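Long-range contacts in ASCH domain-containing protein (Pyrococcus horikoshii, PDB 2Z0T), which is of unknown function but carries an ASCH domain of the PUA clan, and so probably binds RNA: residues 3-8 against 38-43; 47-52 against 103-108; 18-23 against 72-77; 25-30 against 99-104. All coordinates share one frame; numbering follows the deposited sequence.

Interaction 1: residues 3-8 against 38-43; sequences WEMGLQ and DIIIFE
Trp3, Glu4 and Met5 pair in parallel with Ile40, Ile41 and Phe42. The two short strands run the same way, with 29° between their directions. Their backbone bonds alternate as parallel pairing requires. Trp3 N gives to Ile39 O at 2.7 Å, and Trp3 O takes Ile41 N at 2.6 Å. Met5 N then reaches Ile41 O (3.1 Å), and Met5 O receives Glu43 N (3.0 Å). Beyond the strands the pairing passes to a side chain: Glu43 OE1 accepts Leu7 N at 2.9 Å, nearly along its C-O axis. At the other end the indole NE1 of Trp3 bonds Asp38 OD2 at 2.9 Å. The acceptor lies in the ring plane, so the N-H points straight at it. Relative to the carboxylate plane of Asp38 the donor lies 53° out. Asp38 OD2 also takes the backbone N of Lys35. The Phe42 ring is packed on both faces. Leu7 CD2 sits over one, 3.9 Å from the ring centroid, and Ile40 CG2 lies over the centre of the other. Met5 runs beside the ring and points the same way. Its chi1 of 54° sets CG where it meets both Ile40 CG2 and Phe42 CE1, the latter at 3.6 Å. Met5 SD makes an oblique Met-aromatic contact with the same ring. Strand 2-5 is an outermost strand of the mixed sheet, yet Met5, Leu7 and Phe42 all touch Arg25 of strand 22-26, the other outermost strand. Such a curled sheet is consistent with the pseudo-barrel of PUA-like domains.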
loop_
_atom_site.group_PDB
_atom_site.type_symbol
_atom_site.label_atom_id
_atom_site.label_comp_id
_atom_site.label_asym_id
_atom_site.label_seq_id
_atom_site.Cartn_x
_atom_site.Cartn_y
_atom_site.Cartn_z
ATOM N N TRP A 3 -9.688 8.544 -5.178
ATOM C CA TRP A 3 -9.119 7.560 -6.090
ATOM C C TRP A 3 -9.694 6.173 -5.862
ATOM O O TRP A 3 -9.995 5.796 -4.736
ATOM C CB TRP A 3 -7.605 7.506 -5.921
ATOM C CG TRP A 3 -6.972 8.852 -5.956
ATOM C CD1 TRP A 3 -6.514 9.571 -4.892
ATOM C CD2 TRP A 3 -6.760 9.663 -7.115
ATOM N NE1 TRP A 3 -6.028 10.786 -5.317
ATOM C CE2 TRP A 3 -6.168 10.868 -6.677
ATOM C CE3 TRP A 3 -7.015 9.490 -8.483
ATOM C CZ2 TRP A 3 -5.825 11.899 -7.560
ATOM C CZ3 TRP A 3 -6.675 10.515 -9.361
ATOM C CH2 TRP A 3 -6.086 11.705 -8.893
ATOM N N GLU A 4 -9.835 5.416 -6.942
ATOM C CA GLU A 4 -10.360 4.061 -6.853
ATOM C C GLU A 4 -9.281 3.052 -7.197
ATOM O O GLU A 4 -8.544 3.229 -8.163
ATOM C CB GLU A 4 -11.521 3.866 -7.828
ATOM C CG GLU A 4 -12.739 4.716 -7.563
ATOM C CD GLU A 4 -13.810 4.505 -8.616
ATOM O OE1 GLU A 4 -14.218 3.341 -8.818
ATOM O OE2 GLU A 4 -14.239 5.497 -9.240
ATOM N N MET A 5 -9.177 1.999 -6.398
ATOM C CA MET A 5 -8.220 0.945 -6.678
ATOM C C MET A 5 -8.631 -0.349 -5.993
ATOM O O MET A 5 -9.336 -0.342 -4.979
ATOM C CB MET A 5 -6.781 1.365 -6.302
ATOM C CG MET A 5 -6.534 1.863 -4.892
ATOM S SD MET A 5 -4.810 2.486 -4.699
ATOM C CE MET A 5 -5.016 4.219 -5.038
ATOM N N GLY A 6 -8.223 -1.463 -6.585
ATOM C CA GLY A 6 -8.570 -2.757 -6.036
ATOM C C GLY A 6 -7.765 -3.099 -4.802
ATOM O O GLY A 6 -6.685 -2.551 -4.576
ATOM N N LEU A 7 -8.301 -4.004 -3.996
ATOM C CA LEU A 7 -7.630 -4.443 -2.783
ATOM C C LEU A 7 -8.136 -5.825 -2.402
ATOM O O LEU A 7 -9.345 -6.057 -2.348
ATOM C CB LEU A 7 -7.897 -3.465 -1.640
ATOM C CG LEU A 7 -7.124 -3.744 -0.349
ATOM C CD1 LEU A 7 -5.630 -3.513 -0.584
ATOM C CD2 LEU A 7 -7.636 -2.837 0.763
ATOM N N GLN A 8 -7.211 -6.745 -2.145
ATOM C CA GLN A 8 -7.586 -8.099 -1.764
ATOM C C GLN A 8 -8.356 -8.101 -0.450
ATOM O O GLN A 8 -8.101 -7.291 0.442
ATOM C CB GLN A 8 -6.344 -8.987 -1.654
ATOM C CG GLN A 8 -5.723 -9.309 -3.002
ATOM C CD GLN A 8 -4.612 -10.339 -2.913
ATOM O OE1 GLN A 8 -4.123 -10.826 -3.933
ATOM N NE2 GLN A 8 -4.203 -10.673 -1.693
ATOM N N ASP A 38 -6.345 13.312 0.260
ATOM C CA ASP A 38 -7.152 12.600 -0.729
ATOM C C ASP A 38 -7.839 11.411 -0.077
ATOM O O ASP A 38 -7.505 11.019 1.038
ATOM C CB ASP A 38 -6.284 12.072 -1.877
ATOM C CG ASP A 38 -5.784 13.163 -2.790
ATOM O OD1 ASP A 38 -6.232 14.320 -2.651
ATOM O OD2 ASP A 38 -4.939 12.854 -3.660
ATOM N N ILE A 39 -8.790 10.833 -0.799
ATOM C CA ILE A 39 -9.529 9.676 -0.330
ATOM C C ILE A 39 -9.341 8.519 -1.306
ATOM O O ILE A 39 -9.283 8.726 -2.520
ATOM C CB ILE A 39 -11.046 9.977 -0.236
ATOM C CG1 ILE A 39 -11.301 11.054 0.819
ATOM C CG2 ILE A 39 -11.819 8.699 0.079
ATOM C CD1 ILE A 39 -10.794 10.690 2.200
ATOM N N ILE A 40 -9.229 7.307 -0.776
ATOM C CA ILE A 40 -9.101 6.136 -1.632
ATOM C C ILE A 40 -10.285 5.208 -1.397
ATOM O O ILE A 40 -10.606 4.870 -0.258
ATOM C CB ILE A 40 -7.791 5.356 -1.374
ATOM C CG1 ILE A 40 -6.587 6.207 -1.791
ATOM C CG2 ILE A 40 -7.796 4.049 -2.171
ATOM C CD1 ILE A 40 -5.247 5.562 -1.487
ATOM N N ILE A 41 -10.951 4.828 -2.483
ATOM C CA ILE A 41 -12.086 3.916 -2.415
ATOM C C ILE A 41 -11.547 2.563 -2.862
ATOM O O ILE A 41 -11.173 2.392 -4.025
ATOM C CB ILE A 41 -13.221 4.346 -3.373
ATOM C CG1 ILE A 41 -13.646 5.784 -3.072
ATOM C CG2 ILE A 41 -14.409 3.398 -3.233
ATOM C CD1 ILE A 41 -14.170 5.995 -1.667
ATOM N N PHE A 42 -11.493 1.612 -1.937
ATOM C CA PHE A 42 -10.968 0.279 -2.231
ATOM C C PHE A 42 -12.021 -0.747 -2.638
ATOM O O PHE A 42 -13.116 -0.789 -2.082
ATOM C CB PHE A 42 -10.222 -0.288 -1.013
ATOM C CG PHE A 42 -8.856 0.298 -0.790
ATOM C CD1 PHE A 42 -7.867 0.192 -1.762
ATOM C CD2 PHE A 42 -8.541 0.906 0.425
ATOM C CE1 PHE A 42 -6.579 0.681 -1.528
ATOM C CE2 PHE A 42 -7.255 1.399 0.669
ATOM C CZ PHE A 42 -6.275 1.283 -0.310
ATOM N N GLU A 43 -11.657 -1.569 -3.616
ATOM C CA GLU A 43 -12.491 -2.662 -4.106
ATOM C C GLU A 43 -13.977 -2.352 -4.255
ATOM O O GLU A 43 -14.820 -2.973 -3.603
ATOM C CB GLU A 43 -12.301 -3.869 -3.184
ATOM C CG GLU A 43 -12.683 -5.213 -3.779
ATOM C CD GLU A 43 -11.889 -5.559 -5.025
ATOM O OE1 GLU A 43 -10.733 -5.096 -5.157
ATOM O OE2 GLU A 43 -12.418 -6.313 -5.872
#

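Interaction 2: residues 47-52 against 103-108; sequences LKVKVK and IEIEPI
Glu104 to Pro107 pair antiparallel with Lys52 to Val49, joining two neighbouring strands of the mixed sheet, consistent with a PUA-like fold. The strand directions differ by 134°, far from a flat antiparallel pair, so the sheet is strongly twisted here. Ile103 begins the contact by laying CG2 against both methyls of Val51. Glu104 O accepts Lys52 N at 2.7 Å. Its carboxylate passes alongside Lys52 CB, while OE1 forms a salt bridge with Arg55. Ile105 turns to the same face as Val49 and Val51. Its chi1 of 56° leaves CG2, rather than the longer CG1 branch, to meet Val49 CG2 at 3.8 Å. Glu106 and Lys50 form a hydrogen-bonded pair. Glu106 N reaches Lys50 O at 3.0 Å, and Lys50 N reaches Glu106 O at 2.8 Å. On that face Glu106 CB packs on Lys52 CG. The charged ends stay too far apart for a salt bridge, with Lys52 NZ 4.2 Å from Glu106 OE1. Pro107 has no N-H to give, but it falls opposite Val49 in a non-hydrogen-bonded pair, where none is called for. Val49 CG1 rests by Pro107 CA, and Ile15 of helix 9-16 packs on Pro107 and Ile105. Ile108 N then bonds Lys48 O at 2.8 Å, and Ile108 CD1 lies across the aliphatic chain of Lys48. A water closes this end: it accepts Lys48 N at 2.9 Å and donates to Ile108 O at 2.6 Å.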
loop_
_atom_site.group_PDB
_atom_site.type_symbol
_atom_site.label_atom_id
_atom_site.label_comp_id
_atom_site.label_asym_id
_atom_site.label_seq_id
_atom_site.Cartn_x
_atom_site.Cartn_y
_atom_site.Cartn_z
ATOM N N LEU A 47 -14.350 -0.498 1.186
ATOM C CA LEU A 47 -13.607 0.246 2.197
ATOM C C LEU A 47 -13.153 1.596 1.661
ATOM O O LEU A 47 -12.715 1.705 0.516
ATOM C CB LEU A 47 -12.385 -0.556 2.654
ATOM C CG LEU A 47 -11.388 0.181 3.556
ATOM C CD1 LEU A 47 -12.024 0.497 4.907
ATOM C CD2 LEU A 47 -10.149 -0.679 3.727
ATOM N N LYS A 48 -13.272 2.623 2.495
ATOM C CA LYS A 48 -12.861 3.972 2.131
ATOM C C LYS A 48 -11.832 4.420 3.159
ATOM O O LYS A 48 -12.011 4.201 4.353
ATOM C CB LYS A 48 -14.060 4.922 2.162
ATOM C CG LYS A 48 -13.748 6.324 1.675
ATOM C CD LYS A 48 -14.886 7.292 1.974
ATOM C CE LYS A 48 -16.198 6.844 1.351
ATOM N NZ LYS A 48 -17.280 7.835 1.614
ATOM N N VAL A 49 -10.746 5.031 2.699
ATOM C CA VAL A 49 -9.715 5.492 3.618
ATOM C C VAL A 49 -9.248 6.894 3.275
ATOM O O VAL A 49 -9.388 7.348 2.141
ATOM C CB VAL A 49 -8.473 4.561 3.603
ATOM C CG1 VAL A 49 -8.873 3.146 4.002
ATOM C CG2 VAL A 49 -7.827 4.573 2.219
ATOM N N LYS A 50 -8.703 7.574 4.276
ATOM C CA LYS A 50 -8.162 8.914 4.098
ATOM C C LYS A 50 -6.653 8.747 3.957
ATOM O O LYS A 50 -6.056 7.931 4.660
ATOM C CB LYS A 50 -8.466 9.781 5.322
ATOM C CG LYS A 50 -7.688 11.092 5.366
ATOM C CD LYS A 50 -8.115 12.076 4.278
ATOM C CE LYS A 50 -9.464 12.704 4.600
ATOM N NZ LYS A 50 -9.787 13.825 3.673
ATOM N N VAL A 51 -6.048 9.493 3.037
ATOM C CA VAL A 51 -4.600 9.433 2.833
ATOM C C VAL A 51 -3.965 10.414 3.810
ATOM O O VAL A 51 -4.235 11.617 3.754
ATOM C CB VAL A 51 -4.210 9.838 1.396
ATOM C CG1 VAL A 51 -2.684 9.843 1.246
ATOM C CG2 VAL A 51 -4.831 8.871 0.398
ATOM N N LYS A 52 -3.131 9.894 4.708
ATOM C CA LYS A 52 -2.475 10.720 5.716
ATOM C C LYS A 52 -1.016 11.020 5.394
ATOM O O LYS A 52 -0.448 11.975 5.924
ATOM C CB LYS A 52 -2.552 10.034 7.084
ATOM C CG LYS A 52 -3.940 9.525 7.464
ATOM C CD LYS A 52 -4.966 10.637 7.550
ATOM C CE LYS A 52 -4.676 11.588 8.693
ATOM N NZ LYS A 52 -5.765 12.597 8.854
ATOM N N ILE A 103 1.598 4.352 1.144
ATOM C CA ILE A 103 0.493 5.279 1.371
ATOM C C ILE A 103 -0.022 5.097 2.796
ATOM O O ILE A 103 -0.576 4.050 3.127
ATOM C CB ILE A 103 -0.662 5.009 0.375
ATOM C CG1 ILE A 103 -0.116 4.986 -1.057
ATOM C CG2 ILE A 103 -1.739 6.070 0.521
ATOM C CD1 ILE A 103 -1.140 4.576 -2.092
ATOM N N GLU A 104 0.177 6.106 3.641
ATOM C CA GLU A 104 -0.283 6.038 5.026
ATOM C C GLU A 104 -1.786 6.263 4.987
ATOM O O GLU A 104 -2.246 7.303 4.519
ATOM C CB GLU A 104 0.387 7.118 5.876
ATOM C CG GLU A 104 0.158 6.943 7.375
ATOM C CD GLU A 104 0.742 8.082 8.189
ATOM O OE1 GLU A 104 1.818 8.587 7.809
ATOM O OE2 GLU A 104 0.131 8.466 9.213
ATOM N N ILE A 105 -2.544 5.290 5.479
ATOM C CA ILE A 105 -4.000 5.374 5.432
ATOM C C ILE A 105 -4.730 5.227 6.762
ATOM O O ILE A 105 -4.221 4.627 7.713
ATOM C CB ILE A 105 -4.553 4.319 4.457
ATOM C CG1 ILE A 105 -4.063 2.929 4.874
ATOM C CG2 ILE A 105 -4.090 4.634 3.039
ATOM C CD1 ILE A 105 -4.595 1.797 4.021
ATOM N N GLU A 106 -5.942 5.776 6.796
ATOM C CA GLU A 106 -6.805 5.743 7.973
ATOM C C GLU A 106 -8.218 5.405 7.495
ATOM O O GLU A 106 -8.782 6.115 6.665
ATOM C CB GLU A 106 -6.797 7.117 8.643
ATOM C CG GLU A 106 -7.569 7.221 9.938
ATOM C CD GLU A 106 -7.598 8.647 10.462
ATOM O OE1 GLU A 106 -8.399 9.459 9.949
ATOM O OE2 GLU A 106 -6.807 8.961 11.376
ATOM N N PRO A 107 -8.806 4.320 8.017
ATOM C CA PRO A 107 -10.157 3.902 7.627
ATOM C C PRO A 107 -11.217 4.955 7.932
ATOM O O PRO A 107 -11.162 5.619 8.969
ATOM C CB PRO A 107 -10.380 2.630 8.447
ATOM C CG PRO A 107 -8.992 2.127 8.710
ATOM C CD PRO A 107 -8.236 3.389 9.005
ATOM N N ILE A 108 -12.174 5.108 7.022
ATOM C CA ILE A 108 -13.270 6.055 7.212
ATOM C C ILE A 108 -14.531 5.233 7.458
ATOM O O ILE A 108 -14.872 4.362 6.659
ATOM C CB ILE A 108 -13.497 6.933 5.965
ATOM C CG1 ILE A 108 -12.271 7.806 5.706
ATOM C CG2 ILE A 108 -14.739 7.796 6.160
ATOM C CD1 ILE A 108 -12.380 8.651 4.452
HETATM O O HOH W 1 -15.047 2.550 4.799
#

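Interaction 3: residues 18-23 against 72-77; sequences GKKKIE and VLPGVK
Lys20 reaches across to Val72 with an almost fully stretched side chain. CG is anti to the backbone N (chi1 178°), and the chain stays extended until a single bend at the last torsion, chi4 59°. That bend sets NZ 2.8 Å from Val72 O. NZ also gives to Ile22 O at 2.7 Å, and it meets both carbonyls in their planes. A weak third bond, 3.0 Å from NZ to Glu23 OE1, forms a salt bridge. The ammonium of this buried lysine is thus held by two carbonyls and a carboxylate, and it makes a cation-pi contact with Tyr11. The carboxylate would help to balance its charge. Nearer the backbone of Lys20, Pro74 lays CG against Lys19 and Lys20, 3.9 Å from Lys20 N, and also touches Lys20 CB. Ile22 adds an apolar contact, CB to Val72 CG2 at 3.8 Å. After Val72, Leu73 to Val76 form a type II beta turn with Gly75 at positive phi. The contact joins the loop leading into strand 22-26, and the first residue of that strand, to the chain at and after the end of helix 69-72. Helix 9-16, ending in a Schellman motif at Gly18, packs against Lys20, while helices 60-67 and 79-87 pack on Val72.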
loop_
_atom_site.group_PDB
_atom_site.type_symbol
_atom_site.label_atom_id
_atom_site.label_comp_id
_atom_site.label_asym_id
_atom_site.label_seq_id
_atom_site.Cartn_x
_atom_site.Cartn_y
_atom_site.Cartn_z
ATOM N N GLY A 18 -7.293 -1.778 12.004
ATOM C CA GLY A 18 -6.215 -0.910 12.447
ATOM C C GLY A 18 -4.832 -1.533 12.473
ATOM O O GLY A 18 -3.885 -0.914 12.965
ATOM N N LYS A 19 -4.705 -2.747 11.945
ATOM C CA LYS A 19 -3.414 -3.431 11.913
ATOM C C LYS A 19 -2.605 -2.987 10.698
ATOM O O LYS A 19 -1.423 -2.673 10.811
ATOM C CB LYS A 19 -3.611 -4.947 11.874
ATOM C CG LYS A 19 -4.296 -5.509 13.105
ATOM C CD LYS A 19 -4.423 -7.020 13.012
ATOM C CE LYS A 19 -5.163 -7.593 14.212
ATOM N NZ LYS A 19 -5.335 -9.069 14.101
ATOM N N LYS A 20 -3.243 -2.976 9.533
ATOM C CA LYS A 20 -2.580 -2.545 8.306
ATOM C C LYS A 20 -2.809 -1.038 8.190
ATOM O O LYS A 20 -3.908 -0.589 7.864
ATOM C CB LYS A 20 -3.170 -3.282 7.100
ATOM C CG LYS A 20 -2.583 -2.877 5.756
ATOM C CD LYS A 20 -3.013 -3.854 4.666
ATOM C CE LYS A 20 -2.668 -3.348 3.271
ATOM N NZ LYS A 20 -1.211 -3.095 3.074
ATOM N N LYS A 21 -1.767 -0.262 8.472
ATOM C CA LYS A 21 -1.868 1.193 8.430
ATOM C C LYS A 21 -1.214 1.795 7.196
ATOM O O LYS A 21 -1.290 3.004 6.972
ATOM C CB LYS A 21 -1.220 1.793 9.681
ATOM C CG LYS A 21 -1.806 1.287 10.995
ATOM C CD LYS A 21 -1.095 1.901 12.197
ATOM C CE LYS A 21 -1.267 3.417 12.235
ATOM N NZ LYS A 21 -2.702 3.815 12.304
ATOM N N ILE A 22 -0.576 0.942 6.402
ATOM C CA ILE A 22 0.124 1.367 5.200
ATOM C C ILE A 22 -0.278 0.511 4.007
ATOM O O ILE A 22 -0.419 -0.706 4.132
ATOM C CB ILE A 22 1.657 1.213 5.373
ATOM C CG1 ILE A 22 2.135 1.999 6.597
ATOM C CG2 ILE A 22 2.378 1.659 4.101
ATOM C CD1 ILE A 22 1.909 3.499 6.502
ATOM N N GLU A 23 -0.468 1.146 2.854
ATOM C CA GLU A 23 -0.785 0.406 1.643
ATOM C C GLU A 23 0.381 0.630 0.690
ATOM O O GLU A 23 0.672 1.763 0.308
ATOM C CB GLU A 23 -2.078 0.899 0.993
ATOM C CG GLU A 23 -2.336 0.309 -0.406
ATOM C CD GLU A 23 -2.432 -1.216 -0.422
ATOM O OE1 GLU A 23 -2.345 -1.842 0.655
ATOM O OE2 GLU A 23 -2.597 -1.792 -1.520
ATOM N N VAL A 72 2.500 -3.041 7.277
ATOM C CA VAL A 72 2.159 -3.113 5.860
ATOM C C VAL A 72 1.512 -4.445 5.490
ATOM O O VAL A 72 0.470 -4.480 4.830
ATOM C CB VAL A 72 3.409 -2.906 4.988
ATOM C CG1 VAL A 72 3.003 -2.747 3.531
ATOM C CG2 VAL A 72 4.185 -1.677 5.469
ATOM N N LEU A 73 2.137 -5.535 5.921
ATOM C CA LEU A 73 1.644 -6.879 5.647
ATOM C C LEU A 73 1.573 -7.656 6.958
ATOM O O LEU A 73 2.431 -8.491 7.244
ATOM C CB LEU A 73 2.587 -7.590 4.672
ATOM C CG LEU A 73 2.859 -6.867 3.351
ATOM C CD1 LEU A 73 3.926 -7.614 2.580
ATOM C CD2 LEU A 73 1.571 -6.760 2.536
ATOM N N PRO A 74 0.549 -7.380 7.779
ATOM C CA PRO A 74 0.374 -8.056 9.066
ATOM C C PRO A 74 0.462 -9.576 8.949
ATOM O O PRO A 74 -0.179 -10.176 8.090
ATOM C CB PRO A 74 -1.009 -7.590 9.509
ATOM C CG PRO A 74 -1.088 -6.209 8.937
ATOM C CD PRO A 74 -0.536 -6.408 7.547
ATOM N N GLY A 75 1.269 -10.190 9.809
ATOM C CA GLY A 75 1.401 -11.635 9.780
ATOM C C GLY A 75 2.639 -12.149 9.067
ATOM O O GLY A 75 3.145 -13.221 9.400
ATOM N N VAL A 76 3.125 -11.401 8.081
ATOM C CA VAL A 76 4.315 -11.814 7.343
ATOM C C VAL A 76 5.536 -11.657 8.248
ATOM O O VAL A 76 5.835 -10.564 8.727
ATOM C CB VAL A 76 4.483 -10.980 6.058
ATOM C CG1 VAL A 76 5.686 -11.468 5.271
ATOM C CG2 VAL A 76 3.224 -11.093 5.211
ATOM N N LYS A 77 6.239 -12.763 8.469
ATOM C CA LYS A 77 7.395 -12.793 9.359
ATOM C C LYS A 77 8.720 -12.230 8.850
ATOM O O LYS A 77 9.529 -11.752 9.646
ATOM C CB LYS A 77 7.616 -14.227 9.844
ATOM C CG LYS A 77 6.397 -14.842 10.515
ATOM C CD LYS A 77 6.677 -16.264 10.981
ATOM C CE LYS A 77 5.450 -16.885 11.633
ATOM N NZ LYS A 77 5.716 -18.270 12.112
#

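Interaction 4: residues 25-30 against 99-104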
loop_
_atom_site.group_PDB
_atom_site.type_symbol
_atom_site.label_atom_id
_atom_site.label_comp_id
_atom_site.label_asym_id
_atom_site.label_seq_id
_atom_site.Cartn_x
_atom_site.Cartn_y
_atom_site.Cartn_z
ATOM N N ARG A 25 2.229 0.227 -2.920
ATOM C CA ARG A 25 1.877 0.146 -4.333
ATOM C C ARG A 25 3.078 0.556 -5.170
ATOM O O ARG A 25 4.057 1.089 -4.648
ATOM C CB ARG A 25 0.743 1.127 -4.649
ATOM C CG ARG A 25 -0.569 0.820 -3.979
ATOM C CD ARG A 25 -1.388 -0.138 -4.810
ATOM N NE ARG A 25 -2.465 -0.707 -4.013
ATOM C CZ ARG A 25 -3.607 -1.160 -4.512
ATOM N NH1 ARG A 25 -3.833 -1.109 -5.818
ATOM N NH2 ARG A 25 -4.520 -1.663 -3.694
ATOM N N LEU A 26 3.002 0.302 -6.471
ATOM C CA LEU A 26 4.060 0.744 -7.364
ATOM C C LEU A 26 3.802 2.240 -7.460
ATOM O O LEU A 26 2.647 2.667 -7.520
ATOM C CB LEU A 26 3.907 0.131 -8.757
ATOM C CG LEU A 26 4.451 -1.277 -8.984
ATOM C CD1 LEU A 26 4.075 -1.746 -10.382
ATOM C CD2 LEU A 26 5.962 -1.271 -8.805
ATOM N N TYR A 27 4.864 3.035 -7.455
ATOM C CA TYR A 27 4.721 4.480 -7.566
ATOM C C TYR A 27 4.571 4.756 -9.061
ATOM O O TYR A 27 5.414 5.406 -9.675
ATOM C CB TYR A 27 5.973 5.159 -6.997
ATOM C CG TYR A 27 5.925 6.671 -6.941
ATOM C CD1 TYR A 27 4.817 7.342 -6.417
ATOM C CD2 TYR A 27 7.015 7.433 -7.363
ATOM C CE1 TYR A 27 4.801 8.735 -6.313
ATOM C CE2 TYR A 27 7.010 8.823 -7.260
ATOM C CZ TYR A 27 5.900 9.465 -6.735
ATOM O OH TYR A 27 5.895 10.835 -6.632
ATOM N N ASP A 28 3.489 4.234 -9.637
ATOM C CA ASP A 28 3.220 4.386 -11.063
ATOM C C ASP A 28 2.450 5.659 -11.404
ATOM O O ASP A 28 2.199 6.500 -10.541
ATOM C CB ASP A 28 2.465 3.161 -11.591
ATOM C CG ASP A 28 1.246 2.817 -10.757
ATOM O OD1 ASP A 28 0.593 3.746 -10.242
ATOM O OD2 ASP A 28 0.934 1.615 -10.623
ATOM N N GLU A 29 2.077 5.797 -12.673
ATOM C CA GLU A 29 1.358 6.983 -13.127
ATOM C C GLU A 29 0.104 7.286 -12.307
ATOM O O GLU A 29 -0.157 8.440 -11.956
ATOM C CB GLU A 29 0.987 6.839 -14.608
ATOM C CG GLU A 29 2.189 6.632 -15.527
ATOM C CD GLU A 29 2.558 5.166 -15.714
ATOM O OE1 GLU A 29 2.246 4.338 -14.830
ATOM O OE2 GLU A 29 3.176 4.843 -16.753
ATOM N N LYS A 30 -0.663 6.249 -11.996
ATOM C CA LYS A 30 -1.889 6.420 -11.227
ATOM C C LYS A 30 -1.608 6.886 -9.803
ATOM O O LYS A 30 -2.274 7.781 -9.289
ATOM C CB LYS A 30 -2.668 5.103 -11.197
ATOM C CG LYS A 30 -3.954 5.151 -10.391
ATOM C CD LYS A 30 -4.700 3.829 -10.491
ATOM C CE LYS A 30 -6.026 3.873 -9.750
ATOM N NZ LYS A 30 -6.784 2.608 -9.940
ATOM N N GLY A 99 9.492 2.735 -8.954
ATOM C CA GLY A 99 9.789 2.925 -7.548
ATOM C C GLY A 99 8.562 2.426 -6.801
ATOM O O GLY A 99 7.597 1.983 -7.429
ATOM N N VAL A 100 8.577 2.516 -5.474
ATOM C CA VAL A 100 7.471 2.024 -4.657
ATOM C C VAL A 100 6.964 3.095 -3.704
ATOM O O VAL A 100 7.750 3.860 -3.146
ATOM C CB VAL A 100 7.923 0.797 -3.836
ATOM C CG1 VAL A 100 6.810 0.335 -2.911
ATOM C CG2 VAL A 100 8.337 -0.323 -4.782
ATOM N N VAL A 101 5.651 3.142 -3.504
ATOM C CA VAL A 101 5.086 4.141 -2.612
ATOM C C VAL A 101 4.357 3.534 -1.418
ATOM O O VAL A 101 3.636 2.540 -1.545
ATOM C CB VAL A 101 4.122 5.088 -3.378
ATOM C CG1 VAL A 101 2.976 4.296 -3.985
ATOM C CG2 VAL A 101 3.590 6.168 -2.438
ATOM N N ALA A 102 4.589 4.120 -0.247
ATOM C CA ALA A 102 3.930 3.690 0.976
ATOM C C ALA A 102 2.859 4.748 1.239
ATOM O O ALA A 102 3.175 5.907 1.501
ATOM C CB ALA A 102 4.921 3.644 2.136
ATOM N N ILE A 103 1.598 4.352 1.144
ATOM C CA ILE A 103 0.493 5.279 1.371
ATOM C C ILE A 103 -0.022 5.097 2.796
ATOM O O ILE A 103 -0.576 4.050 3.127
ATOM C CB ILE A 103 -0.662 5.009 0.375
ATOM C CG1 ILE A 103 -0.116 4.986 -1.057
ATOM C CG2 ILE A 103 -1.739 6.070 0.521
ATOM C CD1 ILE A 103 -1.140 4.576 -2.092
ATOM N N GLU A 104 0.177 6.106 3.641
ATOM C CA GLU A 104 -0.283 6.038 5.026
ATOM C C GLU A 104 -1.786 6.263 4.987
ATOM O O GLU A 104 -2.246 7.303 4.519
ATOM C CB GLU A 104 0.387 7.118 5.876
ATOM C CG GLU A 104 0.158 6.943 7.375
ATOM C CD GLU A 104 0.742 8.082 8.189
ATOM O OE1 GLU A 104 1.818 8.587 7.809
ATOM O OE2 GLU A 104 0.131 8.466 9.213
#
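Arg25 and Val101 form an antiparallel hydrogen-bonded pair where outermost strand 22-26 meets strand 100-107. Val101 N gives to Arg25 O at 2.8 Å, and Arg25 N returns a bond to Val101 O at 3.0 Å. One step on, Leu26 faces Val100 in a non-hydrogen-bonded pair whose side chains diverge. Tyr27 N then bonds Gly99 O at 2.9 Å. This donor sits 44° above the carbonyl plane, unlike Arg25 N, which lies in the plane of Val101 O. The change comes as the chain leaves the strand. Tyr27 is the centre of an inverse gamma turn, and Gly99 follows helix 92-98 with positive phi. The contact is buried, at the edge strand of a sheet consistent with the PUA-like fold, where helix 92-98 gives way to strand 100-107. Val101 packs on both Arg25 and Tyr27. A chi1 of 60° swings its CG1 to 3.4 Å from Arg25 O. The same methyl meets Arg25 CB at 3.9 Å. Val101 CB lies 3.8 Å from Tyr27 CD1, and the two side chains cross at about a right angle. Val100 CG1 presses on Arg25 O as well, at 3.3 Å, so that carbonyl is flanked by methyls of both valines. Farther along, Arg25 CG touches Ile103 CD1. The arginine bends at chi2 and carries its guanidinium away from strand 100-107. NE makes a salt bridge with Glu23 OE2, and NH2 bonds Gly6 O beside the opposite outermost strand.

All four contacts lie in the ASCH domain and reach one mixed sheet, ordered 2-5, 39-42, 47-57, 100-107, 22-26. Interactions 1 and 2 adjoin, their centres about 9 Å apart, because strands 39-42 and 47-57 are neighbours. Interactions 2 and 4 share strand 100-107, their centres about 14 Å apart. Interactions 3 and 4 share strand 22-26 and sit on opposite sides of the chain's centre. Along the chain, interaction 1 closes before interaction 2 opens, while interactions 3 and 4 both cross interaction 1. Lys30, in the loop after strand 22-26, bonds Glu4 O of strand 2-5 through NZ, linking interactions 4 and 1. Early and late chain are thus woven into one compact domain.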